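Local coordinates for proximal thread matrix protein 1 (Mytilus galloprovincialis, PDB 4CNB) that probably serves as a zinc-binding matrix protein of the mussel's proximal byssal thread, built from two von Willebrand factor type A domains, at residues F257-S262 against N278-I283; I366-G371 against I396-G401; K78-E83 against E229-L234; D61-I66 against M172-S177; M217-L222 against I238-E243. All coordinates share one frame; numbering follows the deposited sequence.

Interaction 1: F257-S262 against N278-I283; sequences FVFDAS and NFMKDI
Sulfur-aromatic contacts dominate, with the thioether of Met-280 reaching into the angle between the rings of Phe-257 and Phe-259. Met-280 SD lies over one face of the Phe-259 ring, 3.6 Å from its centroid and displaced toward the rim. The same sulfur meets the Phe-257 ring obliquely, 4.3 Å from that centroid, and both count as Met-aromatic contacts.

A CH-pi contact adds to the sulfur contacts at Phe-257: Met-280 CG stands over the face, 4.0 Å from the centroid and only 17° off the ring normal. The thioether chain then bends at its last torsion (chi3 -78°), which seems to turn the methyl CE toward Phe-259. The exact spacing at Phe-259, for sulfur and methyl alike, is doubtful, since carbons of the two side chains are modelled closer than carbons can sit.

Strand 253-260 and helix 272-285 are the first two elements of a beta-alpha-beta crossover in the second von Willebrand factor A domain. Their short segments run nearly antiparallel, at 167°, with axes 11.2 Å apart.

Purely apolar contacts flank the sulfur. Ile-283 CG2 meets the edge of the Phe-257 ring, 4.0 Å from CZ, while Phe-279 and Phe-259 meet edge to edge, CD2 to CZ, at 4.2 Å. An alanine at Phe-257 is likely to open a gap beneath Met-280 CG and leave Ile-283 CG2 without its aromatic neighbour.

The strand's end has its own polar bonds: Asp-260 OD1 accepts from Ser-262 N at 2.7 Å, an Asx turn, and OD2 from Asp-370 N, past the end of the neighbouring strand.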
# COMPACT_ATOMS: atom_id res chain seq x y z
N PHE A 257 17.63 6.66 1.76
CA PHE A 257 17.17 8.02 2.01
C PHE A 257 17.41 8.84 0.75
O PHE A 257 18.54 8.88 0.22
CB PHE A 257 17.94 8.67 3.16
CG PHE A 257 17.74 8.02 4.49
CD1 PHE A 257 16.54 8.12 5.16
CD2 PHE A 257 18.77 7.32 5.09
CE1 PHE A 257 16.36 7.52 6.40
CE2 PHE A 257 18.60 6.72 6.32
CZ PHE A 257 17.39 6.82 6.97
N VAL A 258 16.36 9.48 0.27
CA VAL A 258 16.43 10.39 -0.85
C VAL A 258 15.98 11.72 -0.30
O VAL A 258 14.77 11.97 -0.16
CB VAL A 258 15.53 9.93 -1.99
CG1 VAL A 258 15.64 10.87 -3.20
CG2 VAL A 258 15.89 8.49 -2.38
N PHE A 259 16.93 12.56 0.07
CA PHE A 259 16.63 13.77 0.82
C PHE A 259 17.04 15.05 0.12
O PHE A 259 18.05 15.11 -0.62
CB PHE A 259 17.28 13.70 2.21
CG PHE A 259 16.41 13.05 3.26
CD1 PHE A 259 15.52 12.03 2.94
CD2 PHE A 259 16.50 13.45 4.59
CE1 PHE A 259 14.72 11.44 3.94
CE2 PHE A 259 15.71 12.87 5.58
CZ PHE A 259 14.83 11.86 5.25
N ASP A 260 16.22 16.06 0.35
CA ASP A 260 16.43 17.42 -0.13
C ASP A 260 17.78 17.97 0.34
O ASP A 260 18.12 17.84 1.50
CB ASP A 260 15.28 18.23 0.44
CG ASP A 260 15.19 19.63 -0.08
OD1 ASP A 260 16.13 20.13 -0.75
OD2 ASP A 260 14.15 20.25 0.22
N ALA A 261 18.53 18.60 -0.57
CA ALA A 261 19.76 19.29 -0.19
C ALA A 261 19.78 20.73 -0.71
O ALA A 261 20.84 21.31 -0.92
CB ALA A 261 20.97 18.53 -0.70
N SER A 262 18.60 21.29 -0.91
CA SER A 262 18.45 22.66 -1.38
C SER A 262 18.94 23.69 -0.37
O SER A 262 18.97 23.42 0.82
CB SER A 262 16.97 22.93 -1.67
OG SER A 262 16.74 24.28 -1.99
N ASN A 278 19.59 14.46 11.84
CA ASN A 278 19.36 13.72 13.08
C ASN A 278 18.19 12.78 12.90
O ASN A 278 18.19 11.67 13.45
CB ASN A 278 19.12 14.63 14.28
CG ASN A 278 20.28 15.56 14.54
OD1 ASN A 278 21.40 15.33 14.08
ND2 ASN A 278 20.01 16.64 15.28
N PHE A 279 17.19 13.23 12.15
CA PHE A 279 15.99 12.43 11.87
C PHE A 279 16.40 11.13 11.19
O PHE A 279 15.99 10.04 11.59
CB PHE A 279 15.05 13.24 10.96
CG PHE A 279 13.79 12.52 10.57
CD1 PHE A 279 12.81 12.25 11.50
CD2 PHE A 279 13.56 12.17 9.25
CE1 PHE A 279 11.66 11.60 11.14
CE2 PHE A 279 12.41 11.51 8.88
CZ PHE A 279 11.45 11.24 9.82
N MET A 280 17.22 11.25 10.16
CA MET A 280 17.74 10.10 9.44
C MET A 280 18.57 9.21 10.35
O MET A 280 18.36 8.00 10.41
CB MET A 280 18.61 10.57 8.26
CG MET A 280 17.80 11.18 7.12
SD MET A 280 18.80 11.55 5.67
CE MET A 280 19.61 13.04 6.16
N LYS A 281 19.51 9.82 11.06
CA LYS A 281 20.34 9.10 12.04
C LYS A 281 19.48 8.33 13.05
O LYS A 281 19.77 7.18 13.35
CB LYS A 281 21.29 10.07 12.75
CG LYS A 281 22.56 10.35 11.95
CD LYS A 281 23.23 11.68 12.29
CE LYS A 281 23.31 11.93 13.77
NZ LYS A 281 23.94 13.24 14.06
N ASP A 282 18.43 8.97 13.54
CA ASP A 282 17.55 8.33 14.51
C ASP A 282 16.86 7.12 13.90
O ASP A 282 16.65 6.12 14.57
CB ASP A 282 16.51 9.33 15.02
CG ASP A 282 17.12 10.40 15.92
OD1 ASP A 282 18.27 10.21 16.34
OD2 ASP A 282 16.45 11.41 16.20
N ILE A 283 16.52 7.19 12.62
CA ILE A 283 15.90 6.06 11.95
C ILE A 283 16.86 4.89 11.84
O ILE A 283 16.50 3.75 12.13
CB ILE A 283 15.37 6.47 10.57
CG1 ILE A 283 14.18 7.42 10.77
CG2 ILE A 283 14.98 5.24 9.77
CD1 ILE A 283 13.70 8.12 9.51

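Interaction 2: I366-G371 against I396-G401; sequences ILLTDG and IGVGTG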
# COMPACT_ATOMS: atom_id res chain seq x y z
N ILE A 366 12.75 6.41 1.56
CA ILE A 366 12.19 7.42 2.42
C ILE A 366 12.64 8.74 1.83
O ILE A 366 13.83 9.06 1.87
CB ILE A 366 12.72 7.31 3.87
CG1 ILE A 366 12.29 5.98 4.49
CG2 ILE A 366 12.20 8.45 4.74
CD1 ILE A 366 13.10 5.63 5.70
N LEU A 367 11.69 9.47 1.24
CA LEU A 367 11.95 10.73 0.56
C LEU A 367 11.49 11.91 1.42
O LEU A 367 10.41 11.88 2.01
CB LEU A 367 11.19 10.73 -0.77
CG LEU A 367 11.10 11.93 -1.74
CD1 LEU A 367 10.80 13.28 -1.08
CD2 LEU A 367 12.32 12.03 -2.62
N LEU A 368 12.32 12.95 1.48
CA LEU A 368 11.98 14.16 2.20
C LEU A 368 12.24 15.39 1.35
O LEU A 368 13.35 15.56 0.80
CB LEU A 368 12.75 14.26 3.52
CG LEU A 368 12.30 15.39 4.44
CD1 LEU A 368 12.62 15.05 5.89
CD2 LEU A 368 12.91 16.72 4.05
N THR A 369 11.23 16.26 1.24
CA THR A 369 11.37 17.48 0.46
C THR A 369 10.71 18.69 1.13
O THR A 369 9.71 18.55 1.84
CB THR A 369 10.77 17.31 -0.96
OG1 THR A 369 11.09 18.45 -1.75
CG2 THR A 369 9.26 17.14 -0.89
N ASP A 370 11.28 19.87 0.89
CA ASP A 370 10.66 21.12 1.31
C ASP A 370 10.27 21.98 0.10
O ASP A 370 9.97 23.17 0.24
CB ASP A 370 11.59 21.91 2.24
CG ASP A 370 12.66 22.69 1.49
OD1 ASP A 370 13.12 22.24 0.41
OD2 ASP A 370 13.04 23.77 1.99
N GLY A 371 10.26 21.38 -1.08
CA GLY A 371 9.93 22.12 -2.29
C GLY A 371 9.21 21.25 -3.30
O GLY A 371 9.12 20.04 -3.11
N ILE A 396 7.72 12.43 2.67
CA ILE A 396 7.64 13.39 3.76
C ILE A 396 7.86 14.79 3.21
O ILE A 396 8.83 15.03 2.49
CB ILE A 396 8.73 13.11 4.81
CG1 ILE A 396 8.58 11.69 5.35
CG2 ILE A 396 8.68 14.15 5.93
CD1 ILE A 396 9.83 11.21 6.11
N GLY A 397 6.95 15.70 3.55
CA GLY A 397 7.10 17.10 3.22
C GLY A 397 7.22 17.96 4.46
O GLY A 397 6.46 17.80 5.42
N VAL A 398 8.17 18.88 4.45
CA VAL A 398 8.37 19.78 5.58
C VAL A 398 8.20 21.23 5.14
O VAL A 398 8.78 21.64 4.12
CB VAL A 398 9.78 19.61 6.16
CG1 VAL A 398 9.93 20.40 7.47
CG2 VAL A 398 10.08 18.14 6.38
N GLY A 399 7.41 22.00 5.88
CA GLY A 399 7.20 23.41 5.58
C GLY A 399 5.95 23.67 4.77
O GLY A 399 5.00 22.90 4.83
N THR A 400 5.95 24.77 4.02
CA THR A 400 4.83 25.11 3.15
C THR A 400 5.24 25.18 1.69
O THR A 400 4.47 25.60 0.84
CB THR A 400 4.23 26.49 3.54
OG1 THR A 400 5.27 27.48 3.54
CG2 THR A 400 3.57 26.44 4.92
N GLY A 401 6.47 24.76 1.40
CA GLY A 401 7.01 24.88 0.05
C GLY A 401 6.81 23.67 -0.84
O GLY A 401 7.02 23.74 -2.04
O HOH W 1 8.91 23.95 2.66
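With chi1 at -58°, Ile-396 sets its two branches against different residues of the adjacent strand: CG1 lies beside its backbone N and leads CD1 to within 3.9 Å of Ile-366 CG2, while CG2 reaches Leu-368 CD1 at 4.0 Å. Leu-368, its CG anti to the backbone N (chi1 -171°), brings its other methyl, CD2, to 3.9 Å from Val-398 CG2.

The backbones pair in parallel, their axes 20° apart. Ile-396 N donates to Leu-367 O at 2.8 Å, Thr-369 N to Ile-396 O at 3.0 Å and Val-398 N to Thr-369 O at 3.0 Å. Beyond the strand ends a water continues the link, donating to Asp-370 O and Val-398 O and accepting from Gly-401 N. Thr-369 OG1 donates to Gly-371 O, 2.9 Å away, bracing the turn, and Asp-370 OD2 bonds to Ser-264 OG.

These are neighbouring strands of a von Willebrand factor A sheet, joined through helix 379-388. On its other side strand 362-369 pairs with strand 253-260. Leu-367 and Thr-369 meet Ile-410 and Leu-407 of helix 404-410, whereas Ile-366 and Leu-368 pack on Phe-259.

Interaction 3: K78-E83 against E229-L234; sequences KDFVKE and ELSTLL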
# COMPACT_ATOMS: atom_id res chain seq x y z
N LYS A 78 -19.13 -14.27 -10.01
CA LYS A 78 -19.29 -15.46 -9.18
C LYS A 78 -18.18 -16.49 -9.43
O LYS A 78 -17.57 -17.00 -8.48
CB LYS A 78 -20.66 -16.09 -9.42
CG LYS A 78 -21.80 -15.33 -8.78
CD LYS A 78 -23.16 -15.96 -9.07
CE LYS A 78 -24.21 -15.38 -8.12
NZ LYS A 78 -25.55 -16.05 -8.23
N ASP A 79 -17.93 -16.81 -10.69
CA ASP A 79 -16.91 -17.81 -11.03
C ASP A 79 -15.54 -17.33 -10.55
O ASP A 79 -14.77 -18.10 -9.98
CB ASP A 79 -16.90 -18.09 -12.53
CG ASP A 79 -18.22 -18.65 -13.04
OD1 ASP A 79 -18.99 -19.22 -12.23
OD2 ASP A 79 -18.50 -18.52 -14.24
N PHE A 80 -15.25 -16.06 -10.76
CA PHE A 80 -14.01 -15.48 -10.27
C PHE A 80 -13.84 -15.73 -8.77
O PHE A 80 -12.78 -16.15 -8.33
CB PHE A 80 -13.97 -13.98 -10.56
CG PHE A 80 -12.69 -13.32 -10.14
CD1 PHE A 80 -11.52 -13.53 -10.85
CD2 PHE A 80 -12.66 -12.49 -9.05
CE1 PHE A 80 -10.34 -12.91 -10.46
CE2 PHE A 80 -11.49 -11.87 -8.66
CZ PHE A 80 -10.33 -12.09 -9.36
N VAL A 81 -14.90 -15.47 -8.01
CA VAL A 81 -14.84 -15.63 -6.56
C VAL A 81 -14.65 -17.09 -6.18
O VAL A 81 -13.90 -17.39 -5.26
CB VAL A 81 -16.11 -15.06 -5.85
CG1 VAL A 81 -16.05 -15.31 -4.37
CG2 VAL A 81 -16.26 -13.55 -6.11
N LYS A 82 -15.30 -18.00 -6.90
CA LYS A 82 -15.15 -19.43 -6.65
C LYS A 82 -13.70 -19.88 -6.89
O LYS A 82 -13.17 -20.70 -6.15
CB LYS A 82 -16.09 -20.23 -7.54
CG LYS A 82 -17.55 -20.05 -7.26
CD LYS A 82 -18.37 -21.10 -8.00
CE LYS A 82 -19.76 -20.58 -8.35
NZ LYS A 82 -20.52 -21.57 -9.15
N GLU A 83 -13.08 -19.35 -7.94
CA GLU A 83 -11.69 -19.66 -8.26
C GLU A 83 -10.77 -19.21 -7.13
O GLU A 83 -9.78 -19.88 -6.81
CB GLU A 83 -11.31 -19.01 -9.59
CG GLU A 83 -12.01 -19.64 -10.79
CD GLU A 83 -12.12 -18.70 -11.98
OE1 GLU A 83 -11.43 -17.66 -12.01
OE2 GLU A 83 -12.91 -19.01 -12.90
N GLU A 229 -12.87 -10.55 -18.80
CA GLU A 229 -11.44 -10.66 -18.58
C GLU A 229 -11.06 -10.82 -17.10
O GLU A 229 -9.91 -11.14 -16.78
CB GLU A 229 -10.75 -9.43 -19.16
CG GLU A 229 -10.80 -9.38 -20.68
CD GLU A 229 -10.44 -8.02 -21.22
OE1 GLU A 229 -9.25 -7.66 -21.18
OE2 GLU A 229 -11.36 -7.31 -21.67
N LEU A 230 -12.02 -10.60 -16.21
CA LEU A 230 -11.77 -10.72 -14.77
C LEU A 230 -10.72 -11.78 -14.44
O LEU A 230 -9.83 -11.56 -13.63
CB LEU A 230 -13.06 -11.11 -14.04
CG LEU A 230 -13.60 -10.15 -12.98
CD1 LEU A 230 -14.86 -10.76 -12.39
CD2 LEU A 230 -12.57 -9.86 -11.91
N SER A 231 -10.85 -12.93 -15.09
CA SER A 231 -10.08 -14.11 -14.72
C SER A 231 -8.60 -14.01 -15.06
O SER A 231 -7.79 -14.82 -14.60
CB SER A 231 -10.70 -15.36 -15.38
OG SER A 231 -11.90 -15.73 -14.71
N THR A 232 -8.24 -13.01 -15.86
CA THR A 232 -6.84 -12.74 -16.15
C THR A 232 -6.14 -12.11 -14.95
O THR A 232 -4.94 -11.82 -15.01
CB THR A 232 -6.70 -11.77 -17.34
OG1 THR A 232 -7.37 -10.54 -17.03
CG2 THR A 232 -7.31 -12.37 -18.60
N LEU A 233 -6.89 -11.88 -13.88
CA LEU A 233 -6.34 -11.24 -12.68
C LEU A 233 -6.18 -12.24 -11.56
O LEU A 233 -5.65 -11.91 -10.51
CB LEU A 233 -7.27 -10.13 -12.20
CG LEU A 233 -7.65 -9.04 -13.19
CD1 LEU A 233 -8.57 -8.05 -12.52
CD2 LEU A 233 -6.41 -8.35 -13.74
N LEU A 234 -6.66 -13.46 -11.76
CA LEU A 234 -6.69 -14.44 -10.68
C LEU A 234 -5.31 -14.55 -10.02
O LEU A 234 -5.17 -14.41 -8.80
CB LEU A 234 -7.16 -15.80 -11.18
CG LEU A 234 -7.29 -16.87 -10.10
CD1 LEU A 234 -8.23 -16.42 -8.99
CD2 LEU A 234 -7.77 -18.18 -10.72
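Leu-230 presses a methyl squarely onto the ring of Phe-80, and this is where the contact is tight. Leu-230 CD2 is 3.7 Å from the ring centroid and 4° off its normal, so the CH-pi contact is centred rather than displaced to the rim. The other methyl, CD1, reaches back to Phe-80 CB at 3.8 Å, and the two side chains cross at about a right angle. Phe-80 has CG anti to the backbone N (chi1 -177°), and its ring extends from the helix to the 3-10 turn. Leu-234 N meets the ring's edge in plane, 3.9 Å from Phe-80 CE1; Leu-230 O, 3.5 Å from the same CE1, is off the plane on the face that Leu-230 covers. The turn is itself tied down, for Glu-229 O accepts from Thr-232 N and, at 2.6 Å, from Thr-232 OG1, which approach from opposite faces of the carbonyl plane.

The solvent side is much looser. Ser-231, an exposed residue, offers OG to Glu-83 OE1 at 3.4 Å, a weak hydrogen bond whose proton has another possible acceptor. What else joins Glu-83 to the turn is apolar: Leu-234 CD2 rests 3.8 Å from Glu-83 CB, the two side chains crossing obliquely.

Inward, both Phe-80 and Leu-230 touch Met-172 of strand 166-173, and Phe-80 also touches Ile-200 of strand 195-202. Helix 73-86 and the turn leading into helix 234-241 thus lie together against the central strands, in the alpha/beta arrangement of a von Willebrand factor A domain.

Interaction 4: D61-I66 against M172-S177; sequences DDSSSI and MTDGKS
Asp-61 OD2 and Asp-174 OD1 lie 3.5 Å apart, each oxygen well out of the plane of the other carboxylate. Ile-66 CD1 covers one face of the Asp-174 group, 3.5 Å from CG. At that group's edge Ser-65 OG donates to the syn lone pair of Asp-174 OD2, 2.9 Å away. The Asp-61 group receives Ser-63 N on the anti side of OD1, 2.9 Å away and 26° out of the carboxylate plane; this is an Asx turn. Its other oxygen, OD2, has Thr-173 OG1 at 3.1 Å, although that hydroxyl could instead give its proton to Gly-175 O, and a weak bond from Asp-174 N.

A water sits among these groups, donating to Asp-61 OD2 at 2.6 Å and to Asp-174 OD1 at 2.5 Å while accepting from Ser-63 OG. Asp-174 has its carboxylate between the backbone N and the carbonyl carbon (chi1 80°), which turns it inward to Ser-65 and this water.

Asp-61, Ser-63, Ser-65 and Asp-174 are all zinc ligands of this protein, and the Asp-x-Ser-x-Ser spacing is that of a metal-ion-dependent adhesion site. Two like charges this close would probably repel each other without a cation, so the water and hydroxyl bonds likely ease the strain where metal is absent and the same oxygens favour metal when it binds.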
# COMPACT_ATOMS: atom_id res chain seq x y z
N ASP A 61 -19.84 -5.97 -5.55
CA ASP A 61 -20.74 -4.96 -6.10
C ASP A 61 -21.99 -5.63 -6.68
O ASP A 61 -21.87 -6.51 -7.53
CB ASP A 61 -20.03 -4.18 -7.22
CG ASP A 61 -20.72 -2.85 -7.56
OD1 ASP A 61 -21.94 -2.72 -7.36
OD2 ASP A 61 -20.03 -1.93 -8.04
N ASP A 62 -23.17 -5.23 -6.22
CA ASP A 62 -24.40 -5.72 -6.86
C ASP A 62 -25.31 -4.61 -7.36
O ASP A 62 -26.52 -4.71 -7.27
CB ASP A 62 -25.18 -6.67 -5.94
CG ASP A 62 -25.71 -6.01 -4.69
OD1 ASP A 62 -25.33 -4.86 -4.36
OD2 ASP A 62 -26.51 -6.68 -4.01
N SER A 63 -24.69 -3.56 -7.90
CA SER A 63 -25.41 -2.42 -8.46
C SER A 63 -26.05 -2.75 -9.81
O SER A 63 -25.52 -3.58 -10.55
CB SER A 63 -24.45 -1.25 -8.66
OG SER A 63 -23.53 -1.53 -9.71
N SER A 64 -27.16 -2.09 -10.13
CA SER A 64 -27.89 -2.36 -11.37
C SER A 64 -27.02 -2.14 -12.61
O SER A 64 -27.23 -2.78 -13.63
CB SER A 64 -29.16 -1.51 -11.49
OG SER A 64 -28.92 -0.13 -11.34
N SER A 65 -26.06 -1.24 -12.51
CA SER A 65 -25.15 -1.00 -13.63
C SER A 65 -24.45 -2.29 -14.10
O SER A 65 -24.09 -2.41 -15.27
CB SER A 65 -24.11 0.08 -13.27
OG SER A 65 -23.29 -0.32 -12.17
N ILE A 66 -24.28 -3.25 -13.19
CA ILE A 66 -23.67 -4.53 -13.54
C ILE A 66 -24.56 -5.30 -14.50
O ILE A 66 -24.09 -5.83 -15.50
CB ILE A 66 -23.44 -5.47 -12.33
CG1 ILE A 66 -22.80 -4.76 -11.13
CG2 ILE A 66 -22.60 -6.68 -12.77
CD1 ILE A 66 -21.36 -4.39 -11.30
N MET A 172 -14.59 -5.67 -5.31
CA MET A 172 -14.89 -5.64 -6.74
C MET A 172 -15.93 -4.57 -7.04
O MET A 172 -16.99 -4.52 -6.40
CB MET A 172 -15.44 -6.98 -7.20
CG MET A 172 -14.43 -8.10 -7.17
SD MET A 172 -15.23 -9.70 -7.14
CE MET A 172 -15.42 -10.01 -8.88
N THR A 173 -15.65 -3.74 -8.03
CA THR A 173 -16.57 -2.66 -8.37
C THR A 173 -16.42 -2.23 -9.83
O THR A 173 -15.32 -2.25 -10.39
CB THR A 173 -16.32 -1.44 -7.48
OG1 THR A 173 -17.33 -0.45 -7.73
CG2 THR A 173 -14.93 -0.85 -7.72
N ASP A 174 -17.54 -1.84 -10.44
CA ASP A 174 -17.53 -1.38 -11.81
C ASP A 174 -17.68 0.12 -11.81
O ASP A 174 -17.88 0.74 -12.85
CB ASP A 174 -18.67 -2.02 -12.61
CG ASP A 174 -20.00 -1.35 -12.36
OD1 ASP A 174 -20.16 -0.68 -11.32
OD2 ASP A 174 -20.88 -1.49 -13.22
N GLY A 175 -17.57 0.71 -10.63
CA GLY A 175 -17.85 2.13 -10.51
C GLY A 175 -17.17 2.82 -9.36
O GLY A 175 -16.42 2.22 -8.59
N LYS A 176 -17.44 4.12 -9.26
CA LYS A 176 -16.91 4.95 -8.20
C LYS A 176 -17.97 5.13 -7.11
O LYS A 176 -19.16 5.18 -7.39
CB LYS A 176 -16.47 6.30 -8.76
CG LYS A 176 -17.59 7.25 -9.15
CD LYS A 176 -17.00 8.60 -9.59
CE LYS A 176 -18.04 9.70 -9.69
NZ LYS A 176 -17.42 10.99 -10.13
N SER A 177 -17.53 5.22 -5.87
CA SER A 177 -18.46 5.42 -4.78
C SER A 177 -19.25 6.70 -5.05
O SER A 177 -18.67 7.74 -5.34
CB SER A 177 -17.70 5.51 -3.47
OG SER A 177 -18.59 5.39 -2.37
O HOH W 2 -21.44 -0.06 -9.22

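Interaction 5: M217-L222 against I238-E243; sequences MKNYVL and IDLACE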
# COMPACT_ATOMS: atom_id res chain seq x y z
N MET A 217 -1.80 -0.76 -0.77
CA MET A 217 -0.86 0.06 -1.53
C MET A 217 -1.34 0.15 -2.97
O MET A 217 -2.26 -0.56 -3.35
CB MET A 217 0.55 -0.55 -1.53
CG MET A 217 1.14 -0.81 -0.17
SD MET A 217 2.92 -1.16 -0.27
CE MET A 217 2.97 -2.61 -1.27
N LYS A 218 -0.70 0.99 -3.77
CA LYS A 218 -1.16 1.22 -5.13
C LYS A 218 -1.17 -0.05 -5.97
O LYS A 218 -2.08 -0.26 -6.78
CB LYS A 218 -0.29 2.29 -5.80
CG LYS A 218 -0.56 3.66 -5.25
CD LYS A 218 0.40 4.69 -5.81
CE LYS A 218 0.01 6.07 -5.30
NZ LYS A 218 1.14 7.03 -5.38
N ASN A 219 -0.18 -0.91 -5.77
CA ASN A 219 -0.08 -2.14 -6.55
C ASN A 219 -1.09 -3.19 -6.12
O ASN A 219 -1.16 -4.26 -6.73
CB ASN A 219 1.34 -2.71 -6.46
CG ASN A 219 1.74 -3.01 -5.04
OD1 ASN A 219 1.68 -2.14 -4.18
ND2 ASN A 219 2.13 -4.26 -4.79
N TYR A 220 -1.87 -2.90 -5.08
CA TYR A 220 -2.96 -3.79 -4.68
C TYR A 220 -4.24 -3.40 -5.39
O TYR A 220 -5.32 -3.88 -5.03
CB TYR A 220 -3.20 -3.73 -3.18
CG TYR A 220 -2.12 -4.36 -2.36
CD1 TYR A 220 -0.84 -3.83 -2.34
CD2 TYR A 220 -2.36 -5.50 -1.62
CE1 TYR A 220 0.15 -4.41 -1.60
CE2 TYR A 220 -1.37 -6.09 -0.87
CZ TYR A 220 -0.11 -5.53 -0.86
OH TYR A 220 0.89 -6.11 -0.11
N VAL A 221 -4.12 -2.50 -6.36
CA VAL A 221 -5.24 -2.10 -7.20
C VAL A 221 -5.07 -2.74 -8.56
O VAL A 221 -4.06 -2.52 -9.24
CB VAL A 221 -5.32 -0.58 -7.38
CG1 VAL A 221 -6.37 -0.21 -8.41
CG2 VAL A 221 -5.63 0.09 -6.05
N LEU A 222 -6.05 -3.54 -8.94
CA LEU A 222 -6.02 -4.23 -10.22
C LEU A 222 -7.21 -3.81 -11.04
O LEU A 222 -8.30 -3.65 -10.50
CB LEU A 222 -6.04 -5.74 -10.00
CG LEU A 222 -4.90 -6.22 -9.12
CD1 LEU A 222 -5.01 -7.71 -8.92
CD2 LEU A 222 -3.57 -5.85 -9.74
N ILE A 238 -4.27 -13.45 -6.03
CA ILE A 238 -3.73 -14.44 -5.12
C ILE A 238 -2.34 -14.05 -4.61
O ILE A 238 -2.04 -14.24 -3.44
CB ILE A 238 -3.60 -15.82 -5.79
CG1 ILE A 238 -4.97 -16.35 -6.17
CG2 ILE A 238 -2.88 -16.80 -4.87
CD1 ILE A 238 -4.93 -17.46 -7.19
N ASP A 239 -1.49 -13.53 -5.50
CA ASP A 239 -0.14 -13.16 -5.10
C ASP A 239 -0.22 -12.05 -4.07
O ASP A 239 0.48 -12.08 -3.06
CB ASP A 239 0.71 -12.72 -6.30
CG ASP A 239 1.01 -13.87 -7.25
OD1 ASP A 239 0.89 -15.04 -6.82
OD2 ASP A 239 1.35 -13.61 -8.42
N LEU A 240 -1.08 -11.08 -4.32
CA LEU A 240 -1.33 -10.01 -3.36
C LEU A 240 -1.90 -10.54 -2.04
O LEU A 240 -1.47 -10.14 -0.97
CB LEU A 240 -2.28 -8.97 -3.97
CG LEU A 240 -1.66 -8.15 -5.10
CD1 LEU A 240 -2.74 -7.58 -6.00
CD2 LEU A 240 -0.78 -7.04 -4.52
N ALA A 241 -2.88 -11.43 -2.12
CA ALA A 241 -3.53 -11.92 -0.91
C ALA A 241 -2.54 -12.71 -0.08
O ALA A 241 -2.63 -12.74 1.14
CB ALA A 241 -4.75 -12.78 -1.24
N CYS A 242 -1.58 -13.34 -0.76
CA CYS A 242 -0.61 -14.20 -0.10
C CYS A 242 0.66 -13.43 0.29
O CYS A 242 1.61 -13.99 0.84
CB CYS A 242 -0.25 -15.38 -1.00
SG CYS A 242 0.01 -16.91 -0.10
N GLU A 243 0.66 -12.13 0.02
CA GLU A 243 1.76 -11.30 0.46
C GLU A 243 1.57 -11.00 1.93
O GLU A 243 0.48 -10.60 2.36
CB GLU A 243 1.82 -10.00 -0.34
CG GLU A 243 3.04 -9.16 -0.02
CD GLU A 243 4.21 -9.48 -0.92
OE1 GLU A 243 4.02 -10.18 -1.93
OE2 GLU A 243 5.32 -9.01 -0.61
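Tyr-220 N donates to Met-217 O at 2.9 Å, and this backbone bond helps shape the 3-10 turn that presents the Tyr-220 ring to Leu-240. Across the contact the bonding is apolar. Leu-240 CD2 lies over the centre of the ring, 3.6 Å from the centroid and 9° off the normal, a CH-pi contact nearly perpendicular to the aromatic plane. In the ring plane, at the edge, stands Met-217 CE, from the same segment as the tyrosine.

With CG anti to the carbonyl carbon (chi1 -70°), the fork of Leu-240 is directed at the turn. CD2, besides covering the ring, lies 3.6 Å from Asn-219 O, while CD1 meets Leu-222 CD1 tip to tip at 3.7 Å. Both methyls lie near Asn-219 O, but CD2 takes the ring face and CD1 the strand leucine.

Farther out, Tyr-220 OH comes within 3.7 Å of Glu-243 CG. The ring and the carboxylate planes stand almost perpendicular, at 85°, and the glutamate meets the hydroxyl with its aliphatic portion. A serine in place of Tyr-220 would probably leave Leu-240 CD2 without the face it rests on, and the isobutyl group freer to turn.

The last turn of helix 234-241 is thus laid against the 3-10 turn 218-220 and the start of edge strand 221-224 of the first domain's sheet. Tyr-220 and Leu-240 both also touch Ile-198 of strand 195-202. Just beyond the helix, Cys-242 is bonded by a disulfide to Cys-50, and Glu-243 packs on Cys-441 and Pro-443 of strand 439-443, which pairs with strand 243-247.

In the fold
Interactions 3 and 4 lie in the first domain, and interaction 5 runs from its sheet toward the two-strand pairing of 243-247 with 439-443. Met-172 of interaction 4 carries its CE to 3.6 Å from Leu-230 CD1 and 3.7 Å from Phe-80 CD2, so interaction 3 backs the strand that leads into the zinc site; the side chain of Leu-230 is about 10 Å from those of Asp-61 and Asp-174. Leu-222 and Leu-233 join interactions 5 and 3. Interactions 1 and 2 share the second domain's sheet, where Asp-260 N lies 2.9 Å from Leu-368 O, a probable hydrogen bond. Centres of interactions 1 and 4 are about 44 Å apart. Glu-243 lies about 11 Å, side chain to side chain, from His-446 of the other zinc site.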